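Local coordinates for protein 2',5'-phosphodiesterase 12 (Homo sapiens, PDB 4Z0V) that belongs to the endonuclease/exonuclease/phosphatase family, joining a DNase I-like domain to a smaller N-terminal beta domain, and holds a magnesium ion in this structure, at residues A[328-331]-A[332-336]; A[160-163]-A[164-168]; A[306-309]-A[310-314]; A[216-219]-A[220-223]; A[141-144]-A[145-149]. All coordinates share one frame; numbering follows the deposited sequence.

Contact 1: residues A[328-331]-A[332-336]; sequences FNST and PSTGM
With chi1 at 64°, Thr-334 places OG1 between its own backbone N and carbonyl carbon, from where the hydroxyl turns back on Thr-331 and donates to its carbonyl, Thr-334 OG1 to Thr-331 O being 2.9 Å. These two threonines are the ends of a type I beta turn that carries the chain from strand 322-327 of the DNase I-like fold into helix 335-342. The backbone closes the same turn, Thr-334 N meeting Thr-331 O at 3.2 Å. One residue therefore grips the carbonyl twice: the hydroxyl arrives nearly along the C=O axis, the amide from above the carbonyl plane. Thr-334 is also the helix N-cap, its OG1 accepting from Tyr-337 N, so a single hydroxyl serves turn and helix together.

Behind the turn, Met-336 holds CG anti to its amide nitrogen (-170°), and bends at the next two torsions bring its thioether back over the loop. Met-336 CE settles 3.6 Å from Ser-330 CB and 4.0 Å from Phe-328 CB, while Met-336 SD makes an oblique Met-aromatic contact, 5.3 Å from the centroid of the Phe-328 ring. Met-302 of helix 295-316 packs against both Met-336 and Phe-328. The hydroxyl beside the sulfur is already engaged: Ser-330 OG donates to Phe-328 O at 2.7 Å, approaching from above that carbonyl's plane.

Contact 2: residues A[160-163]-A[164-168]; sequences DYRQ and NLIQK
Tyr-161 and Leu-165, one turn apart on helix 159-172, meet face to methyl. The tyrosine ring leaves the helix with CG anti to the backbone N (chi1 -176°), which swings it along the axis toward the following turn. There Leu-165 CD1 sits over one face of the ring, nearer the rim than the middle, 4.2 Å from the Tyr-161 centroid in a CH-pi contact, and the other branch, Leu-165 CD2, touches Tyr-161 CE1 at 3.8 Å.

A second cluster gathers round Ile-166, whose CD1 is the atom doing the touching. It lies 3.6 Å from Gln-163 OE1, the glutamine bent at chi2 and the two side chains crossing at a slant, and it approaches the guanidinium of Arg-162 obliquely, 4.2 Å from Arg-162 NH2. On a further side of the helix a water ties two levels together, accepting from Asn-164 ND2 at 2.8 Å and donating to Asp-160 O at 2.9 Å. That carbonyl also receives the helical bond from Asn-164 N.

The polar ends have partners beyond the helix: Tyr-161 OH bonds Val-424 O, Gln-163 NE2 and Gln-167 NE2 bond Ser-191 OG and O on helix 185-198, and Arg-162 reaches the carbonyls of Ile-133, Leu-134, Leu-157 and Pro-427. The chemistry is thus divided. Methyl groups of Leu-165 and Ile-166 make the side-chain contacts within the helix, while the buried guanidinium, satisfied by neutral carbonyl oxygens, probably ties this helix to the loops around it.

Contact 3: residues A[306-309]-A[310-314]; sequences LAHI and RHVSC
Val-312 lays its CG2 methyl over one face of the His-308 imidazole, 4.0 Å from the ring centroid and 24° off its normal, a CH-pi contact offset toward the rim. The ring atom nearest the methyl is NE2, with Val-312 CG2 to His-308 NE2 at 3.7 Å. The pairing depends on the histidine standing anti to its amide nitrogen (chi1 -177°), which leans the ring toward the next turn of helix 295-316.

One residue further on, Ile-309 O is gripped twice by Ser-313. The regular helical bond from Ser-313 N and a side-chain bond from Ser-313 OG are each 2.8 Å from Ile-309 O, and they approach from opposite faces of the carbonyl plane. Nearer the helix end Arg-310, bent at chi2 and chi3, curls forward so that Arg-310 NH1 donates to Cys-314 SG at 3.2 Å, the sulfur lying at the guanidinium edge and in its plane.

The helix is the crossover of a beta-alpha-beta unit between parallel strands 280-287 and 322-327, and Ile-309 and Val-312 pack on those strands through Ala-284, Val-322 and Cys-282. Phe-369 makes a cation-pi contact with Arg-310. His-308 NE2 is held by His-228 O, a bond that requires a proton on NE2 whatever the ring's overall charge, and that probably helps hold the ring in place for the CH-pi contact.

Contact 4: residues A[216-219]-A[220-223]; sequences FYRK and SKFS
The ring of Tyr-217 meets Phe-222 at its edge: Phe-222 O lies near the ring plane, 3.7 Å from Tyr-217 CD2. A chi1 of 50° tucks the ring between its own N and carbonyl carbon, which turns this edge toward the returning chain. Arg-218 also presents an edge, a water lying in the guanidinium plane 2.9 Å from Arg-218 NH1 and joining it to Ser-220 OG. The Phe-222 ring, by contrast, meets Arg-218 O only obliquely.

That carbonyl organises the tight turn between strand 211-218 and strand 222-231, which belong to different sheets of the DNase I-like sandwich. It accepts Phe-222 N, 2.8 Å from Arg-218 O and close to the line of the carbonyl, though the bond bends at the hydrogen (138°), and Lys-221 N, 3.0 Å from Arg-218 O and above the carbonyl plane. Lys-219 CA adds a C-H...O contact to Phe-222 O, and a second water links Lys-219 O with Ser-223 OG.

Asp-176 forms salt bridges with both Arg-218 NE and Lys-221 NZ, Glu-202 with Lys-219 NZ, and Arg-218 NH2 bonds Ala-175 O. The aliphatic parts of Arg-218 and Lys-221 cross at a slant, CD to CD 4.0 Å, and the carboxylate they share probably offsets their like charges.

Contact 5: residues A[141-144]-A[145-149]; sequences TEFS and RTVLY
Helix 142-148 is a short element, N-capped by Thr-141, and its first turn closes where Arg-145 N donates to Thr-141 O. The cap itself is a side-chain bond, with Ser-144 N 3.1 Å from Thr-141 OG1. Arg-145 folds back over this end, so that one face of its guanidinium covers Glu-142 CA, 3.4 Å from Arg-145 NH2. The Glu-142 carboxylate is turned 83° to that guanidinium, without charged contact.

On another side the Phe-143 ring, anti to its amide nitrogen (chi1 -175°), meets two aliphatic side chains. Val-147 CB stands over one face in a CH-pi contact, 4.0 Å from the Phe-143 centroid, and Leu-148 CD2 comes in obliquely, 3.7 Å from Phe-143 CE2. Thr-146 OG1 joins Thr-146 N on one carbonyl, the hydroxyl 2.8 Å from Glu-142 O.

The helix then widens into a pi-type turn: Phe-143 O accepts both Val-147 N and Leu-148 N, and Tyr-149 N bonds Ser-144 O at 2.8 Å across five residues. Tyr-149 leaves the helix there, its CD2 3.3 Å from Ser-144 O. Its hydroxyl bonds Asp-429 OD2, and the side chain lies about 5 Å from the bound magnesium ion, while Ser-144 OG bonds Tyr-138 O.

Overall arrangement
All five contacts belong to the DNase I-like domain, and along the chain they come in the order 5, 2, 4, 3, 1. Contacts 5 and 2 lie on consecutive helices, 142-148 and 159-172, with centres about 20 Å apart. Contact 4 turns the chain from the six-stranded sheet into the seven-stranded one, and contacts 3 and 1 follow in elements attached to that second sheet: helix 295-316 leads to strand 322-327, whose end opens contact 1, the nearest atoms of contacts 3 and 1 being about 7 Å apart. Contacts 3 and 5 are the most distant pair, about 39 Å between centres. The set runs from a short helix beside the magnesium to the beta-alpha-beta crossover helix and the turn between the sheets.

Contact 1: residues A[328-331]-A[332-336]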
loop_
_atom_site.group_PDB
_atom_site.type_symbol
_atom_site.label_atom_id
_atom_site.label_comp_id
_atom_site.label_asym_id
_atom_site.label_seq_id
_atom_site.Cartn_x
_atom_site.Cartn_y
_atom_site.Cartn_z
ATOM N N PHE A 328 9.358 1.203 7.658
ATOM C CA PHE A 328 9.867 1.537 8.976
ATOM C C PHE A 328 11.129 2.383 8.915
ATOM O O PHE A 328 11.622 2.780 9.965
ATOM C CB PHE A 328 10.126 0.247 9.761
ATOM C CG PHE A 328 8.842 -0.505 10.023
ATOM C CD1 PHE A 328 8.359 -1.430 9.102
ATOM C CD2 PHE A 328 8.090 -0.256 11.167
ATOM C CE1 PHE A 328 7.155 -2.119 9.342
ATOM C CE2 PHE A 328 6.860 -0.905 11.367
ATOM C CZ PHE A 328 6.413 -1.832 10.455
ATOM N N ASN A 329 11.650 2.663 7.705
ATOM C CA ASN A 329 12.896 3.452 7.515
ATOM C C ASN A 329 14.010 2.961 8.470
ATOM O O ASN A 329 14.804 3.763 8.981
ATOM C CB ASN A 329 12.586 4.943 7.748
ATOM C CG ASN A 329 12.073 5.600 6.495
ATOM O OD1 ASN A 329 12.744 5.574 5.467
ATOM N ND2 ASN A 329 10.926 6.289 6.567
ATOM N N SER A 330 14.054 1.626 8.685
ATOM C CA SER A 330 15.010 0.974 9.596
ATOM C C SER A 330 15.522 -0.288 8.988
ATOM O O SER A 330 14.738 -1.186 8.676
ATOM C CB SER A 330 14.361 0.637 10.937
ATOM O OG SER A 330 13.591 1.700 11.470
ATOM N N THR A 331 16.848 -0.412 8.910
ATOM C CA THR A 331 17.422 -1.646 8.384
ATOM C C THR A 331 17.504 -2.721 9.491
ATOM O O THR A 331 17.354 -2.379 10.660
ATOM C CB THR A 331 18.803 -1.389 7.770
ATOM O OG1 THR A 331 19.728 -1.102 8.829
ATOM C CG2 THR A 331 18.784 -0.320 6.669
ATOM N N PRO A 332 17.784 -4.007 9.166
ATOM C CA PRO A 332 17.811 -5.044 10.229
ATOM C C PRO A 332 18.927 -4.911 11.270
ATOM O O PRO A 332 18.860 -5.579 12.302
ATOM C CB PRO A 332 17.970 -6.354 9.445
ATOM C CG PRO A 332 17.427 -6.021 8.050
ATOM C CD PRO A 332 17.903 -4.623 7.824
ATOM N N SER A 333 19.907 -4.031 11.059
ATOM C CA SER A 333 20.987 -3.878 12.043
ATOM C C SER A 333 20.651 -2.825 13.112
ATOM O O SER A 333 21.436 -2.642 14.039
ATOM C CB SER A 333 22.292 -3.503 11.337
ATOM O OG SER A 333 22.137 -2.306 10.600
ATOM N N THR A 334 19.477 -2.164 13.018
ATOM C CA THR A 334 19.126 -1.065 13.919
ATOM C C THR A 334 18.568 -1.501 15.268
ATOM O O THR A 334 18.120 -2.647 15.440
ATOM C CB THR A 334 18.106 -0.140 13.260
ATOM O OG1 THR A 334 16.894 -0.854 13.035
ATOM C CG2 THR A 334 18.612 0.461 11.950
ATOM N N GLY A 335 18.510 -0.524 16.178
ATOM C CA GLY A 335 17.896 -0.689 17.482
ATOM C C GLY A 335 16.411 -0.936 17.307
ATOM O O GLY A 335 15.848 -1.775 17.987
ATOM N N MET A 336 15.761 -0.223 16.376
ATOM C CA MET A 336 14.324 -0.426 16.193
ATOM C C MET A 336 14.048 -1.867 15.762
ATOM O O MET A 336 13.194 -2.516 16.353
ATOM C CB MET A 336 13.705 0.584 15.211
ATOM C CG MET A 336 12.156 0.531 15.215
ATOM S SD MET A 336 11.483 0.472 13.539
ATOM C CE MET A 336 11.979 -1.210 12.995
#

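Contact 2: residues A[160-163]-A[164-168]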
loop_
_atom_site.group_PDB
_atom_site.type_symbol
_atom_site.label_atom_id
_atom_site.label_comp_id
_atom_site.label_asym_id
_atom_site.label_seq_id
_atom_site.Cartn_x
_atom_site.Cartn_y
_atom_site.Cartn_z
ATOM N N ASP A 160 0.412 9.457 -14.002
ATOM C CA ASP A 160 -0.451 8.624 -14.838
ATOM C C ASP A 160 0.263 7.328 -15.292
ATOM O O ASP A 160 -0.343 6.258 -15.240
ATOM C CB ASP A 160 -0.984 9.409 -16.048
ATOM C CG ASP A 160 -2.030 10.473 -15.706
ATOM O OD1 ASP A 160 -2.828 10.250 -14.761
ATOM O OD2 ASP A 160 -2.074 11.510 -16.408
ATOM N N TYR A 161 1.561 7.413 -15.648
ATOM C CA TYR A 161 2.329 6.236 -16.033
ATOM C C TYR A 161 2.493 5.277 -14.827
ATOM O O TYR A 161 2.183 4.071 -14.913
ATOM C CB TYR A 161 3.712 6.655 -16.581
ATOM C CG TYR A 161 4.522 5.478 -17.080
ATOM C CD1 TYR A 161 5.406 4.804 -16.238
ATOM C CD2 TYR A 161 4.408 5.037 -18.395
ATOM C CE1 TYR A 161 6.168 3.726 -16.698
ATOM C CE2 TYR A 161 5.186 3.979 -18.876
ATOM C CZ TYR A 161 6.081 3.341 -18.029
ATOM O OH TYR A 161 6.841 2.297 -18.513
ATOM N N ARG A 162 3.044 5.801 -13.722
ATOM C CA ARG A 162 3.280 4.993 -12.511
ATOM C C ARG A 162 1.978 4.348 -11.993
ATOM O O ARG A 162 2.016 3.202 -11.554
ATOM C CB ARG A 162 3.926 5.839 -11.421
ATOM C CG ARG A 162 5.347 6.223 -11.813
ATOM C CD ARG A 162 6.238 6.615 -10.636
ATOM N NE ARG A 162 5.668 7.729 -9.895
ATOM C CZ ARG A 162 5.222 7.664 -8.648
ATOM N NH1 ARG A 162 4.741 8.745 -8.056
ATOM N NH2 ARG A 162 5.258 6.512 -7.979
ATOM N N GLN A 163 0.852 5.071 -12.034
ATOM C CA GLN A 163 -0.420 4.502 -11.560
ATOM C C GLN A 163 -0.848 3.355 -12.407
ATOM O O GLN A 163 -1.366 2.376 -11.863
ATOM C CB GLN A 163 -1.550 5.534 -11.470
ATOM C CG GLN A 163 -1.371 6.489 -10.306
ATOM C CD GLN A 163 -0.991 5.829 -9.003
ATOM O OE1 GLN A 163 0.034 6.160 -8.396
ATOM N NE2 GLN A 163 -1.807 4.900 -8.527
ATOM N N ASN A 164 -0.625 3.425 -13.729
ATOM C CA ASN A 164 -0.991 2.268 -14.552
ATOM C C ASN A 164 -0.233 1.005 -14.105
ATOM O O ASN A 164 -0.828 -0.067 -13.932
ATOM C CB ASN A 164 -0.724 2.559 -16.010
ATOM C CG ASN A 164 -1.970 2.539 -16.840
ATOM O OD1 ASN A 164 -2.162 1.658 -17.674
ATOM N ND2 ASN A 164 -2.856 3.488 -16.613
ATOM N N LEU A 165 1.074 1.160 -13.862
ATOM C CA LEU A 165 1.896 0.042 -13.418
ATOM C C LEU A 165 1.489 -0.436 -12.046
ATOM O O LEU A 165 1.408 -1.640 -11.837
ATOM C CB LEU A 165 3.382 0.443 -13.415
ATOM C CG LEU A 165 4.151 0.208 -14.712
ATOM C CD1 LEU A 165 3.560 1.014 -15.866
ATOM C CD2 LEU A 165 5.610 0.605 -14.527
ATOM N N ILE A 166 1.194 0.492 -11.124
ATOM C CA ILE A 166 0.812 0.157 -9.732
ATOM C C ILE A 166 -0.534 -0.569 -9.745
ATOM O O ILE A 166 -0.717 -1.537 -9.025
ATOM C CB ILE A 166 0.787 1.431 -8.840
ATOM C CG1 ILE A 166 2.241 1.906 -8.520
ATOM C CG2 ILE A 166 0.005 1.192 -7.520
ATOM C CD1 ILE A 166 2.351 3.434 -8.134
ATOM N N GLN A 167 -1.452 -0.144 -10.604
ATOM C CA GLN A 167 -2.733 -0.821 -10.719
ATOM C C GLN A 167 -2.538 -2.242 -11.221
ATOM O O GLN A 167 -3.078 -3.176 -10.629
ATOM C CB GLN A 167 -3.672 -0.048 -11.664
ATOM C CG GLN A 167 -4.261 1.220 -11.016
ATOM C CD GLN A 167 -5.187 1.919 -12.013
ATOM O OE1 GLN A 167 -5.015 1.826 -13.221
ATOM N NE2 GLN A 167 -6.201 2.620 -11.538
ATOM N N LYS A 168 -1.713 -2.417 -12.263
ATOM C CA LYS A 168 -1.452 -3.753 -12.796
ATOM C C LYS A 168 -0.747 -4.620 -11.730
ATOM O O LYS A 168 -1.113 -5.764 -11.510
ATOM C CB LYS A 168 -0.610 -3.675 -14.077
ATOM C CG LYS A 168 -0.426 -5.083 -14.692
ATOM C CD LYS A 168 0.290 -5.097 -16.019
ATOM C CE LYS A 168 0.375 -6.521 -16.562
ATOM N NZ LYS A 168 1.010 -6.493 -17.919
HETATM O O HOH W 1 -3.215 6.086 -15.594
#

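Contact 3: residues A[306-309]-A[310-314]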
loop_
_atom_site.group_PDB
_atom_site.type_symbol
_atom_site.label_atom_id
_atom_site.label_comp_id
_atom_site.label_asym_id
_atom_site.label_seq_id
_atom_site.Cartn_x
_atom_site.Cartn_y
_atom_site.Cartn_z
ATOM N N LEU A 306 3.549 -0.128 19.287
ATOM C CA LEU A 306 3.311 -1.442 19.893
ATOM C C LEU A 306 2.395 -1.353 21.119
ATOM O O LEU A 306 1.526 -2.222 21.259
ATOM C CB LEU A 306 4.630 -2.158 20.229
ATOM C CG LEU A 306 5.490 -2.576 19.005
ATOM C CD1 LEU A 306 6.802 -3.266 19.468
ATOM C CD2 LEU A 306 4.710 -3.503 18.029
ATOM N N ALA A 307 2.523 -0.293 21.937
ATOM C CA ALA A 307 1.642 -0.083 23.101
ATOM C C ALA A 307 0.212 0.198 22.619
ATOM O O ALA A 307 -0.739 -0.280 23.222
ATOM C CB ALA A 307 2.146 1.066 23.969
ATOM N N HIS A 308 0.070 0.977 21.541
ATOM C CA HIS A 308 -1.241 1.245 20.967
ATOM C C HIS A 308 -1.868 -0.050 20.414
ATOM O O HIS A 308 -3.039 -0.331 20.662
ATOM C CB HIS A 308 -1.173 2.316 19.847
ATOM C CG HIS A 308 -2.538 2.645 19.322
ATOM N ND1 HIS A 308 -3.519 3.190 20.148
ATOM C CD2 HIS A 308 -3.068 2.446 18.089
ATOM C CE1 HIS A 308 -4.597 3.329 19.391
ATOM N NE2 HIS A 308 -4.381 2.885 18.147
ATOM N N ILE A 309 -1.090 -0.832 19.674
ATOM C CA ILE A 309 -1.595 -2.073 19.078
ATOM C C ILE A 309 -1.943 -3.081 20.187
ATOM O O ILE A 309 -2.955 -3.792 20.065
ATOM C CB ILE A 309 -0.575 -2.634 18.056
ATOM C CG1 ILE A 309 -0.513 -1.708 16.807
ATOM C CG2 ILE A 309 -0.958 -4.054 17.655
ATOM C CD1 ILE A 309 0.776 -1.875 15.953
ATOM N N ARG A 310 -1.156 -3.091 21.288
ATOM C CA ARG A 310 -1.446 -3.969 22.428
ATOM C C ARG A 310 -2.806 -3.572 23.032
ATOM O O ARG A 310 -3.628 -4.433 23.323
ATOM C CB ARG A 310 -0.296 -3.874 23.477
ATOM C CG ARG A 310 -0.479 -4.679 24.786
ATOM C CD ARG A 310 -0.585 -6.184 24.614
ATOM N NE ARG A 310 0.695 -6.785 24.232
ATOM C CZ ARG A 310 0.838 -8.021 23.767
ATOM N NH1 ARG A 310 -0.222 -8.807 23.606
ATOM N NH2 ARG A 310 2.035 -8.472 23.427
ATOM N N HIS A 311 -3.054 -2.272 23.155
ATOM C CA HIS A 311 -4.321 -1.775 23.694
ATOM C C HIS A 311 -5.474 -2.202 22.805
ATOM O O HIS A 311 -6.479 -2.712 23.297
ATOM C CB HIS A 311 -4.296 -0.242 23.811
ATOM C CG HIS A 311 -5.604 0.356 24.213
ATOM N ND1 HIS A 311 -6.148 0.125 25.460
ATOM C CD2 HIS A 311 -6.421 1.189 23.526
ATOM C CE1 HIS A 311 -7.281 0.814 25.493
ATOM N NE2 HIS A 311 -7.478 1.480 24.355
ATOM N N VAL A 312 -5.356 -1.949 21.491
ATOM C CA VAL A 312 -6.436 -2.309 20.578
ATOM C C VAL A 312 -6.691 -3.816 20.571
ATOM O O VAL A 312 -7.851 -4.246 20.628
ATOM C CB VAL A 312 -6.114 -1.807 19.146
ATOM C CG1 VAL A 312 -7.110 -2.361 18.118
ATOM C CG2 VAL A 312 -6.094 -0.282 19.106
ATOM N N SER A 313 -5.620 -4.604 20.434
ATOM C CA SER A 313 -5.741 -6.038 20.235
ATOM C C SER A 313 -6.008 -6.850 21.492
ATOM O O SER A 313 -6.513 -7.958 21.344
ATOM C CB SER A 313 -4.513 -6.606 19.518
ATOM O OG SER A 313 -3.335 -6.535 20.313
ATOM N N CYS A 314 -5.693 -6.337 22.682
ATOM C CA CYS A 314 -5.817 -7.088 23.936
ATOM C C CYS A 314 -6.719 -6.434 24.975
ATOM O O CYS A 314 -7.143 -7.109 25.898
ATOM C CB CYS A 314 -4.430 -7.342 24.511
ATOM S SG CYS A 314 -3.452 -8.468 23.504
#

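Contact 4: residues A[216-219]-A[220-223]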
loop_
_atom_site.group_PDB
_atom_site.type_symbol
_atom_site.label_atom_id
_atom_site.label_comp_id
_atom_site.label_asym_id
_atom_site.label_seq_id
_atom_site.Cartn_x
_atom_site.Cartn_y
_atom_site.Cartn_z
ATOM N N PHE A 216 -6.187 -1.852 2.265
ATOM C CA PHE A 216 -7.248 -2.467 1.457
ATOM C C PHE A 216 -7.438 -3.899 1.910
ATOM O O PHE A 216 -6.476 -4.539 2.288
ATOM C CB PHE A 216 -6.923 -2.421 -0.035
ATOM C CG PHE A 216 -7.094 -1.049 -0.633
ATOM C CD1 PHE A 216 -6.045 -0.122 -0.609
ATOM C CD2 PHE A 216 -8.279 -0.703 -1.289
ATOM C CE1 PHE A 216 -6.205 1.148 -1.174
ATOM C CE2 PHE A 216 -8.441 0.574 -1.849
ATOM C CZ PHE A 216 -7.406 1.492 -1.769
ATOM N N TYR A 217 -8.678 -4.389 1.912
ATOM C CA TYR A 217 -8.925 -5.754 2.362
ATOM C C TYR A 217 -9.914 -6.404 1.423
ATOM O O TYR A 217 -10.825 -5.733 0.943
ATOM C CB TYR A 217 -9.421 -5.789 3.830
ATOM C CG TYR A 217 -10.580 -4.845 4.092
ATOM C CD1 TYR A 217 -10.359 -3.503 4.400
ATOM C CD2 TYR A 217 -11.896 -5.275 3.959
ATOM C CE1 TYR A 217 -11.418 -2.607 4.535
ATOM C CE2 TYR A 217 -12.965 -4.392 4.121
ATOM C CZ TYR A 217 -12.720 -3.061 4.402
ATOM O OH TYR A 217 -13.778 -2.201 4.581
ATOM N N ARG A 218 -9.730 -7.716 1.154
ATOM C CA ARG A 218 -10.608 -8.442 0.240
ATOM C C ARG A 218 -11.937 -8.732 0.907
ATOM O O ARG A 218 -11.974 -9.443 1.915
ATOM C CB ARG A 218 -9.926 -9.720 -0.221
ATOM C CG ARG A 218 -10.795 -10.537 -1.180
ATOM C CD ARG A 218 -10.009 -11.706 -1.778
ATOM N NE ARG A 218 -8.876 -11.217 -2.560
ATOM C CZ ARG A 218 -8.975 -10.715 -3.791
ATOM N NH1 ARG A 218 -10.144 -10.712 -4.425
ATOM N NH2 ARG A 218 -7.905 -10.231 -4.402
ATOM N N LYS A 219 -13.028 -8.221 0.318
ATOM C CA LYS A 219 -14.374 -8.319 0.920
ATOM C C LYS A 219 -14.881 -9.761 1.002
ATOM O O LYS A 219 -15.610 -10.097 1.936
ATOM C CB LYS A 219 -15.398 -7.455 0.160
ATOM C CG LYS A 219 -15.159 -5.922 0.269
ATOM C CD LYS A 219 -15.351 -5.383 1.722
ATOM C CE LYS A 219 -16.787 -5.255 2.214
ATOM N NZ LYS A 219 -17.618 -4.392 1.333
ATOM N N SER A 220 -14.438 -10.621 0.086
ATOM C CA SER A 220 -14.876 -12.022 0.122
ATOM C C SER A 220 -14.242 -12.769 1.321
ATOM O O SER A 220 -14.737 -13.827 1.697
ATOM C CB SER A 220 -14.555 -12.730 -1.189
ATOM O OG SER A 220 -13.164 -12.968 -1.302
ATOM N N LYS A 221 -13.171 -12.216 1.924
ATOM C CA LYS A 221 -12.538 -12.857 3.066
ATOM C C LYS A 221 -12.660 -12.043 4.339
ATOM O O LYS A 221 -12.496 -12.612 5.411
ATOM C CB LYS A 221 -11.058 -13.143 2.777
ATOM C CG LYS A 221 -10.916 -14.223 1.716
ATOM C CD LYS A 221 -9.500 -14.379 1.220
ATOM C CE LYS A 221 -8.774 -15.459 1.961
ATOM N NZ LYS A 221 -7.502 -15.812 1.288
ATOM N N PHE A 222 -12.883 -10.716 4.246
ATOM C CA PHE A 222 -12.909 -9.852 5.442
ATOM C C PHE A 222 -13.927 -8.732 5.394
ATOM O O PHE A 222 -14.204 -8.187 4.331
ATOM C CB PHE A 222 -11.530 -9.162 5.623
ATOM C CG PHE A 222 -10.403 -10.108 5.961
ATOM C CD1 PHE A 222 -10.351 -10.738 7.201
ATOM C CD2 PHE A 222 -9.428 -10.423 5.011
ATOM C CE1 PHE A 222 -9.305 -11.613 7.512
ATOM C CE2 PHE A 222 -8.389 -11.313 5.318
ATOM C CZ PHE A 222 -8.343 -11.911 6.562
ATOM N N SER A 223 -14.371 -8.310 6.580
ATOM C CA SER A 223 -15.197 -7.122 6.786
ATOM C C SER A 223 -14.444 -6.225 7.763
ATOM O O SER A 223 -13.786 -6.734 8.683
ATOM C CB SER A 223 -16.572 -7.477 7.357
ATOM O OG SER A 223 -17.373 -8.109 6.370
HETATM O O HOH W 2 -12.699 -11.966 -4.058
HETATM O O HOH W 3 -17.161 -8.512 3.486
#

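Contact 5: residues A[141-144]-A[145-149]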
loop_
_atom_site.group_PDB
_atom_site.type_symbol
_atom_site.label_atom_id
_atom_site.label_comp_id
_atom_site.label_asym_id
_atom_site.label_seq_id
_atom_site.Cartn_x
_atom_site.Cartn_y
_atom_site.Cartn_z
ATOM N N THR A 141 8.468 16.861 -8.325
ATOM C CA THR A 141 9.380 18.001 -8.198
ATOM C C THR A 141 10.608 17.911 -9.105
ATOM O O THR A 141 11.046 16.821 -9.483
ATOM C CB THR A 141 9.830 18.170 -6.732
ATOM O OG1 THR A 141 10.727 17.115 -6.374
ATOM C CG2 THR A 141 8.659 18.265 -5.751
ATOM N N GLU A 142 11.182 19.085 -9.428
ATOM C CA GLU A 142 12.408 19.186 -10.217
ATOM C C GLU A 142 13.566 18.466 -9.488
ATOM O O GLU A 142 14.366 17.775 -10.118
ATOM C CB GLU A 142 12.742 20.678 -10.454
ATOM C CG GLU A 142 13.954 20.904 -11.334
ATOM C CD GLU A 142 14.324 22.365 -11.472
ATOM O OE1 GLU A 142 15.193 22.835 -10.702
ATOM O OE2 GLU A 142 13.713 23.051 -12.323
ATOM N N PHE A 143 13.627 18.603 -8.156
ATOM C CA PHE A 143 14.637 17.944 -7.325
ATOM C C PHE A 143 14.542 16.409 -7.476
ATOM O O PHE A 143 15.556 15.746 -7.690
ATOM C CB PHE A 143 14.448 18.364 -5.863
ATOM C CG PHE A 143 15.522 17.837 -4.949
ATOM C CD1 PHE A 143 16.723 18.522 -4.797
ATOM C CD2 PHE A 143 15.324 16.677 -4.216
ATOM C CE1 PHE A 143 17.708 18.046 -3.928
ATOM C CE2 PHE A 143 16.316 16.196 -3.357
ATOM C CZ PHE A 143 17.504 16.882 -3.224
ATOM N N SER A 144 13.315 15.843 -7.450
ATOM C CA SER A 144 13.185 14.401 -7.662
ATOM C C SER A 144 13.655 13.969 -9.047
ATOM O O SER A 144 14.363 12.983 -9.173
ATOM C CB SER A 144 11.746 13.949 -7.452
ATOM O OG SER A 144 11.505 14.020 -6.056
ATOM N N ARG A 145 13.291 14.720 -10.069
ATOM C CA ARG A 145 13.617 14.396 -11.456
ATOM C C ARG A 145 15.096 14.537 -11.762
ATOM O O ARG A 145 15.629 13.696 -12.474
ATOM C CB ARG A 145 12.798 15.269 -12.422
ATOM C CG ARG A 145 11.284 15.025 -12.274
ATOM C CD ARG A 145 10.404 15.817 -13.228
ATOM N NE ARG A 145 10.115 17.177 -12.764
ATOM C CZ ARG A 145 10.648 18.264 -13.311
ATOM N NH1 ARG A 145 11.495 18.157 -14.323
ATOM N NH2 ARG A 145 10.338 19.468 -12.850
ATOM N N THR A 146 15.764 15.567 -11.220
ATOM C CA THR A 146 17.155 15.854 -11.583
ATOM C C THR A 146 18.192 15.426 -10.555
ATOM O O THR A 146 19.325 15.178 -10.955
ATOM C CB THR A 146 17.329 17.363 -11.868
ATOM O OG1 THR A 146 17.117 18.090 -10.664
ATOM C CG2 THR A 146 16.380 17.871 -12.947
ATOM N N VAL A 147 17.853 15.384 -9.254
ATOM C CA VAL A 147 18.841 15.013 -8.215
ATOM C C VAL A 147 18.599 13.574 -7.724
ATOM O O VAL A 147 19.548 12.793 -7.644
ATOM C CB VAL A 147 18.865 16.027 -7.018
ATOM C CG1 VAL A 147 19.792 15.565 -5.883
ATOM C CG2 VAL A 147 19.240 17.434 -7.482
ATOM N N LEU A 148 17.344 13.224 -7.385
ATOM C CA LEU A 148 17.060 11.893 -6.829
ATOM C C LEU A 148 17.014 10.784 -7.871
ATOM O O LEU A 148 17.596 9.731 -7.647
ATOM C CB LEU A 148 15.729 11.883 -6.053
ATOM C CG LEU A 148 15.575 12.803 -4.828
ATOM C CD1 LEU A 148 14.235 12.541 -4.139
ATOM C CD2 LEU A 148 16.681 12.581 -3.811
ATOM N N TYR A 149 16.303 10.991 -8.996
ATOM C CA TYR A 149 16.116 9.922 -9.974
ATOM C C TYR A 149 16.517 10.379 -11.397
ATOM O O TYR A 149 15.743 10.190 -12.333
ATOM C CB TYR A 149 14.633 9.467 -9.938
ATOM C CG TYR A 149 14.022 9.365 -8.553
ATOM C CD1 TYR A 149 14.520 8.466 -7.613
ATOM C CD2 TYR A 149 12.921 10.144 -8.193
ATOM C CE1 TYR A 149 13.933 8.333 -6.352
ATOM C CE2 TYR A 149 12.331 10.027 -6.930
ATOM C CZ TYR A 149 12.849 9.124 -6.012
ATOM O OH TYR A 149 12.293 9.006 -4.760
#